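Local coordinates for protein aminotransferase (Bacillus subtilis, PDB 6L1O) that catalyses a pyridoxal-phosphate-dependent amino-group transfer in the biosynthesis of the dipeptide antibiotic bacilysin, at residues H205-K217 with M317-E329. Sequence-based numbering, arbitrary orientation.
Sequences HDFAYGAFEFDQK and MEKPKGTFYVWAE. With PLP (pyridoxal-5'-phosphate), chain E.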
loop_
_atom_site.group_PDB
_atom_site.type_symbol
_atom_site.label_atom_id
_atom_site.label_comp_id
_atom_site.label_asym_id
_atom_site.label_seq_id
_atom_site.Cartn_x
_atom_site.Cartn_y
_atom_site.Cartn_z
ATOM N N HIS B 205 11.267 5.313 15.469
ATOM C CA HIS B 205 10.487 6.222 16.299
ATOM C C HIS B 205 9.235 6.648 15.557
ATOM O O HIS B 205 9.334 7.138 14.417
ATOM C CB HIS B 205 11.295 7.437 16.684
ATOM C CG HIS B 205 10.531 8.402 17.527
ATOM N ND1 HIS B 205 10.274 9.688 17.131
ATOM C CD2 HIS B 205 9.897 8.234 18.699
ATOM C CE1 HIS B 205 9.541 10.286 18.037
ATOM N NE2 HIS B 205 9.300 9.424 19.002
ATOM N N ASP B 206 8.094 6.486 16.197
ATOM C CA ASP B 206 6.806 6.780 15.597
ATOM C C ASP B 206 6.482 8.248 16.001
ATOM O O ASP B 206 6.157 8.526 17.169
ATOM C CB ASP B 206 5.756 5.776 16.092
ATOM C CG ASP B 206 4.395 5.935 15.437
ATOM O OD1 ASP B 206 4.162 6.926 14.705
ATOM O OD2 ASP B 206 3.524 5.057 15.666
ATOM N N PHE B 207 6.554 9.151 15.038
ATOM C CA PHE B 207 6.418 10.565 15.289
ATOM C C PHE B 207 5.064 11.102 14.759
ATOM O O PHE B 207 4.958 12.237 14.360
ATOM C CB PHE B 207 7.638 11.305 14.690
ATOM C CG PHE B 207 8.004 12.607 15.332
ATOM C CD1 PHE B 207 7.793 12.854 16.675
ATOM C CD2 PHE B 207 8.679 13.594 14.586
ATOM C CE1 PHE B 207 8.198 14.013 17.269
ATOM C CE2 PHE B 207 9.107 14.782 15.194
ATOM C CZ PHE B 207 8.878 14.996 16.541
ATOM N N ALA B 208 4.021 10.282 14.868
ATOM C CA ALA B 208 2.695 10.620 14.382
ATOM C C ALA B 208 2.112 11.888 15.000
ATOM O O ALA B 208 1.371 12.596 14.332
ATOM C CB ALA B 208 1.747 9.486 14.601
ATOM N N TYR B 209 2.501 12.197 16.251
ATOM C CA TYR B 209 1.949 13.348 16.968
ATOM C C TYR B 209 3.011 14.421 17.150
ATOM O O TYR B 209 2.905 15.321 18.039
ATOM C CB TYR B 209 1.302 12.903 18.317
ATOM C CG TYR B 209 0.209 11.915 18.121
ATOM C CD1 TYR B 209 -1.115 12.339 17.811
ATOM C CD2 TYR B 209 0.447 10.540 18.143
ATOM C CE1 TYR B 209 -2.097 11.433 17.567
ATOM C CE2 TYR B 209 -0.550 9.638 17.906
ATOM C CZ TYR B 209 -1.823 10.088 17.613
ATOM O OH TYR B 209 -2.819 9.227 17.343
ATOM N N GLY B 210 4.020 14.393 16.280
ATOM C CA GLY B 210 5.130 15.318 16.314
ATOM C C GLY B 210 4.812 16.781 16.191
ATOM O O GLY B 210 5.686 17.605 16.446
ATOM N N ALA B 211 3.596 17.121 15.782
ATOM C CA ALA B 211 3.156 18.515 15.726
ATOM C C ALA B 211 2.551 18.940 17.088
ATOM O O ALA B 211 2.359 20.110 17.356
ATOM C CB ALA B 211 2.151 18.726 14.623
ATOM N N PHE B 212 2.253 18.011 17.962
ATOM C CA PHE B 212 1.378 18.332 19.093
ATOM C C PHE B 212 2.002 18.105 20.448
ATOM O O PHE B 212 1.662 17.161 21.119
ATOM C CB PHE B 212 0.081 17.543 18.966
ATOM C CG PHE B 212 -0.615 17.759 17.659
ATOM C CD1 PHE B 212 -1.223 18.995 17.392
ATOM C CD2 PHE B 212 -0.644 16.778 16.679
ATOM C CE1 PHE B 212 -1.889 19.224 16.214
ATOM C CE2 PHE B 212 -1.310 17.011 15.481
ATOM C CZ PHE B 212 -1.909 18.244 15.236
ATOM N N GLU B 213 2.912 18.985 20.845
ATOM C CA GLU B 213 3.350 19.063 22.209
ATOM C C GLU B 213 3.095 20.490 22.666
ATOM O O GLU B 213 3.530 21.435 22.012
ATOM C CB GLU B 213 4.815 18.705 22.350
ATOM C CG GLU B 213 5.351 18.895 23.776
ATOM C CD GLU B 213 6.730 18.268 23.976
ATOM O OE1 GLU B 213 7.198 17.504 23.091
ATOM O OE2 GLU B 213 7.351 18.507 25.022
ATOM N N PHE B 214 2.370 20.638 23.771
ATOM C CA PHE B 214 1.766 21.934 24.128
ATOM C C PHE B 214 2.683 22.955 24.792
ATOM O O PHE B 214 2.568 24.151 24.490
ATOM C CB PHE B 214 0.558 21.685 24.987
ATOM C CG PHE B 214 -0.472 20.856 24.307
ATOM C CD1 PHE B 214 -1.111 21.325 23.156
ATOM C CD2 PHE B 214 -0.802 19.584 24.792
ATOM C CE1 PHE B 214 -2.080 20.565 22.518
ATOM C CE2 PHE B 214 -1.737 18.807 24.144
ATOM C CZ PHE B 214 -2.400 19.305 23.007
ATOM N N ASP B 215 3.559 22.512 25.684
ATOM C CA ASP B 215 4.471 23.446 26.427
ATOM C C ASP B 215 5.708 23.881 25.620
ATOM O O ASP B 215 6.311 24.895 25.927
ATOM C CB ASP B 215 4.916 22.866 27.778
ATOM N N GLN B 216 6.065 23.127 24.572
ATOM C CA GLN B 216 7.227 23.451 23.762
ATOM C C GLN B 216 7.212 22.735 22.421
ATOM O O GLN B 216 6.409 21.825 22.199
ATOM C CB GLN B 216 8.492 23.091 24.522
ATOM C CG GLN B 216 8.435 21.754 25.249
ATOM C CD GLN B 216 9.417 21.700 26.421
ATOM O OE1 GLN B 216 9.071 21.280 27.519
ATOM N NE2 GLN B 216 10.634 22.158 26.194
ATOM N N LYS B 217 8.118 23.153 21.540
ATOM C CA LYS B 217 8.352 22.472 20.270
ATOM C C LYS B 217 8.786 21.013 20.537
ATOM O O LYS B 217 9.670 20.768 21.364
ATOM C CB LYS B 217 9.431 23.201 19.468
ATOM N N MET B 317 -8.461 14.363 35.892
ATOM C CA MET B 317 -7.619 13.806 34.801
ATOM C C MET B 317 -6.389 14.668 34.687
ATOM O O MET B 317 -6.472 15.879 34.768
ATOM C CB MET B 317 -8.360 13.826 33.456
ATOM C CG MET B 317 -9.644 13.032 33.407
ATOM S SD MET B 317 -10.655 13.447 31.952
ATOM C CE MET B 317 -12.013 12.325 32.135
ATOM N N GLU B 318 -5.244 14.043 34.491
ATOM C CA GLU B 318 -4.025 14.758 34.183
ATOM C C GLU B 318 -4.155 15.306 32.773
ATOM O O GLU B 318 -4.691 14.643 31.920
ATOM C CB GLU B 318 -2.805 13.816 34.245
ATOM C CG GLU B 318 -1.520 14.512 34.649
ATOM C CD GLU B 318 -1.502 14.783 36.143
ATOM O OE1 GLU B 318 -1.586 13.805 36.921
ATOM O OE2 GLU B 318 -1.424 15.956 36.539
ATOM N N LYS B 319 -3.726 16.544 32.557
ATOM C CA LYS B 319 -3.707 17.101 31.210
ATOM C C LYS B 319 -2.504 16.505 30.455
ATOM O O LYS B 319 -1.392 16.487 30.978
ATOM C CB LYS B 319 -3.648 18.615 31.223
ATOM C CG LYS B 319 -4.948 19.277 31.728
ATOM C CD LYS B 319 -4.968 20.742 31.386
ATOM C CE LYS B 319 -6.204 21.369 32.015
ATOM N NZ LYS B 319 -6.199 22.837 31.827
ATOM N N PRO B 320 -2.734 15.992 29.241
ATOM C CA PRO B 320 -1.617 15.434 28.469
ATOM C C PRO B 320 -0.554 16.456 28.137
ATOM O O PRO B 320 -0.873 17.625 27.904
ATOM C CB PRO B 320 -2.313 14.954 27.175
ATOM C CG PRO B 320 -3.566 15.777 27.102
ATOM C CD PRO B 320 -4.001 15.861 28.505
ATOM N N LYS B 321 0.698 16.011 28.049
ATOM C CA LYS B 321 1.750 16.882 27.551
ATOM C C LYS B 321 1.748 17.018 26.027
ATOM O O LYS B 321 2.199 18.043 25.469
ATOM C CB LYS B 321 3.122 16.405 28.004
ATOM C CG LYS B 321 3.421 16.681 29.472
ATOM C CD LYS B 321 3.217 18.146 29.803
ATOM C CE LYS B 321 3.624 18.442 31.243
ATOM N NZ LYS B 321 2.624 17.867 32.169
ATOM N N GLY B 322 1.204 16.040 25.359
ATOM C CA GLY B 322 1.146 16.058 23.878
ATOM C C GLY B 322 0.062 15.139 23.401
ATOM O O GLY B 322 -0.567 14.460 24.207
ATOM N N THR B 323 -0.146 15.096 22.085
ATOM C CA THR B 323 -1.278 14.401 21.436
ATOM C C THR B 323 -2.662 15.005 21.771
ATOM O O THR B 323 -2.772 15.861 22.609
ATOM C CB THR B 323 -1.356 12.904 21.770
ATOM O OG1 THR B 323 -2.124 12.685 22.967
ATOM C CG2 THR B 323 0.021 12.261 21.865
ATOM N N PHE B 324 -3.715 14.471 21.166
ATOM C CA PHE B 324 -5.068 14.887 21.476
ATOM C C PHE B 324 -5.814 13.873 22.305
ATOM O O PHE B 324 -7.029 13.824 22.252
ATOM C CB PHE B 324 -5.881 15.287 20.258
ATOM C CG PHE B 324 -5.779 14.356 19.067
ATOM C CD1 PHE B 324 -6.146 13.006 19.151
ATOM C CD2 PHE B 324 -5.291 14.829 17.873
ATOM C CE1 PHE B 324 -6.097 12.171 18.050
ATOM C CE2 PHE B 324 -5.252 13.998 16.749
ATOM C CZ PHE B 324 -5.660 12.669 16.849
ATOM N N TYR B 325 -5.073 13.071 23.060
ATOM C CA TYR B 325 -5.661 12.033 23.903
ATOM C C TYR B 325 -5.578 12.428 25.391
ATOM O O TYR B 325 -4.584 13.016 25.816
ATOM C CB TYR B 325 -4.926 10.695 23.710
ATOM C CG TYR B 325 -4.975 10.180 22.336
ATOM C CD1 TYR B 325 -6.188 9.830 21.738
ATOM C CD2 TYR B 325 -3.808 10.012 21.588
ATOM C CE1 TYR B 325 -6.244 9.383 20.437
ATOM C CE2 TYR B 325 -3.877 9.537 20.280
ATOM C CZ TYR B 325 -5.066 9.217 19.717
ATOM O OH TYR B 325 -5.150 8.758 18.412
ATOM N N VAL B 326 -6.625 12.115 26.137
ATOM C CA VAL B 326 -6.601 12.209 27.602
ATOM C C VAL B 326 -6.589 10.780 28.142
ATOM O O VAL B 326 -7.394 9.963 27.755
ATOM C CB VAL B 326 -7.826 12.990 28.144
ATOM C CG1 VAL B 326 -7.828 13.058 29.701
ATOM C CG2 VAL B 326 -7.872 14.395 27.550
ATOM N N TRP B 327 -5.622 10.472 28.994
ATOM C CA TRP B 327 -5.451 9.112 29.589
ATOM C C TRP B 327 -6.004 9.176 31.016
ATOM O O TRP B 327 -5.400 9.825 31.867
ATOM C CB TRP B 327 -3.970 8.785 29.561
ATOM C CG TRP B 327 -3.466 7.434 29.979
ATOM C CD1 TRP B 327 -2.515 7.192 30.937
ATOM C CD2 TRP B 327 -3.798 6.139 29.413
ATOM N NE1 TRP B 327 -2.258 5.852 31.005
ATOM C CE2 TRP B 327 -3.023 5.189 30.075
ATOM C CE3 TRP B 327 -4.659 5.712 28.389
ATOM C CZ2 TRP B 327 -3.094 3.810 29.771
ATOM C CZ3 TRP B 327 -4.754 4.385 28.095
ATOM C CH2 TRP B 327 -3.954 3.425 28.788
ATOM N N ALA B 328 -7.196 8.611 31.227
ATOM C CA ALA B 328 -7.986 8.834 32.446
ATOM C C ALA B 328 -8.111 7.548 33.271
ATOM O O ALA B 328 -8.403 6.487 32.721
ATOM C CB ALA B 328 -9.395 9.273 32.097
ATOM N N GLU B 329 -7.881 7.651 34.575
ATOM C CA GLU B 329 -8.055 6.494 35.463
ATOM C C GLU B 329 -9.519 6.110 35.576
ATOM O O GLU B 329 -10.399 6.981 35.600
ATOM C CB GLU B 329 -7.483 6.793 36.841
ATOM C CG GLU B 329 -5.974 6.731 36.910
ATOM C CD GLU B 329 -5.462 6.816 38.371
ATOM O OE1 GLU B 329 -5.616 5.827 39.135
ATOM O OE2 GLU B 329 -4.906 7.853 38.737
HETATM N N1 PLP E . 1.241 5.885 15.031
HETATM C C2 PLP E . 0.383 6.136 16.037
HETATM C C2A PLP E . 0.727 5.807 17.460
HETATM C C3 PLP E . -0.946 6.629 15.755
HETATM O O3 PLP E . -1.872 6.859 16.692
HETATM C C4 PLP E . -1.217 6.933 14.396
HETATM C C4A PLP E . -2.689 7.083 14.105
HETATM C C5 PLP E . -0.232 6.647 13.361
HETATM C C6 PLP E . 1.002 6.153 13.754
HETATM C C5A PLP E . -0.437 7.015 11.921
HETATM O O4P PLP E . -1.436 6.366 11.265
HETATM P P PLP E . -1.570 6.522 9.643
HETATM O O1P PLP E . -1.586 5.124 9.138
HETATM O O2P PLP E . -0.475 7.404 9.082
HETATM O O3P PLP E . -2.893 7.212 9.459
HETATM O O HOH W 1 3.587 20.168 26.815
#
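Tyr-209 and Tyr-325 join their hydroxyls, OH to OH at 2.6 Å, and the Tyr-209 OH also lies 2.6 Å from O3 of the pyridoxal phosphate; two bonds grip this one oxygen and hold the hydroxyl at the pyridine O3, while the neighbouring rings limit how the Tyr-209 ring can turn. A phenol suits the place because it carries a polar tip on a rigid aromatic shaft. In the adjoining backbones, two bonds flank Glu-213 and Gly-322 and make a single beta bridge: Thr-323 N to Phe-212 O (2.9 Å) and Phe-214 N to Lys-321 O (3.1 Å). A water spans Lys-321 O and Asp-215 N. Gly-322, with no side chain, lets the chains close to 4.1 Å between its CA and that of Glu-213.

In this class I aminotransferase, the contact ties the loop after strand 202-206 of the seven-stranded cofactor-binding sheet to the turn leading into strand 325-329 of the small antiparallel sheet. Thr-323 OG1 shapes that turn, accepting from Tyr-325 N in an ST turn and donating to Gly-322 O; chi1 of 88° sets CG2 anti to the carbonyl carbon and onto Tyr-209 CG (3.8 Å).

Around the phenol, Tyr-209 sends its CE1 edge onto a face of Phe-324, a T-shaped pair with planes at 88°, while Tyr-325 makes an offset edge-to-face pair with Tyr-209, CE2 coming within 3.4 Å of CZ. Farther out, the Phe-214 ring sets its edge against the carbonyl oxygens of Pro-320 and Thr-323.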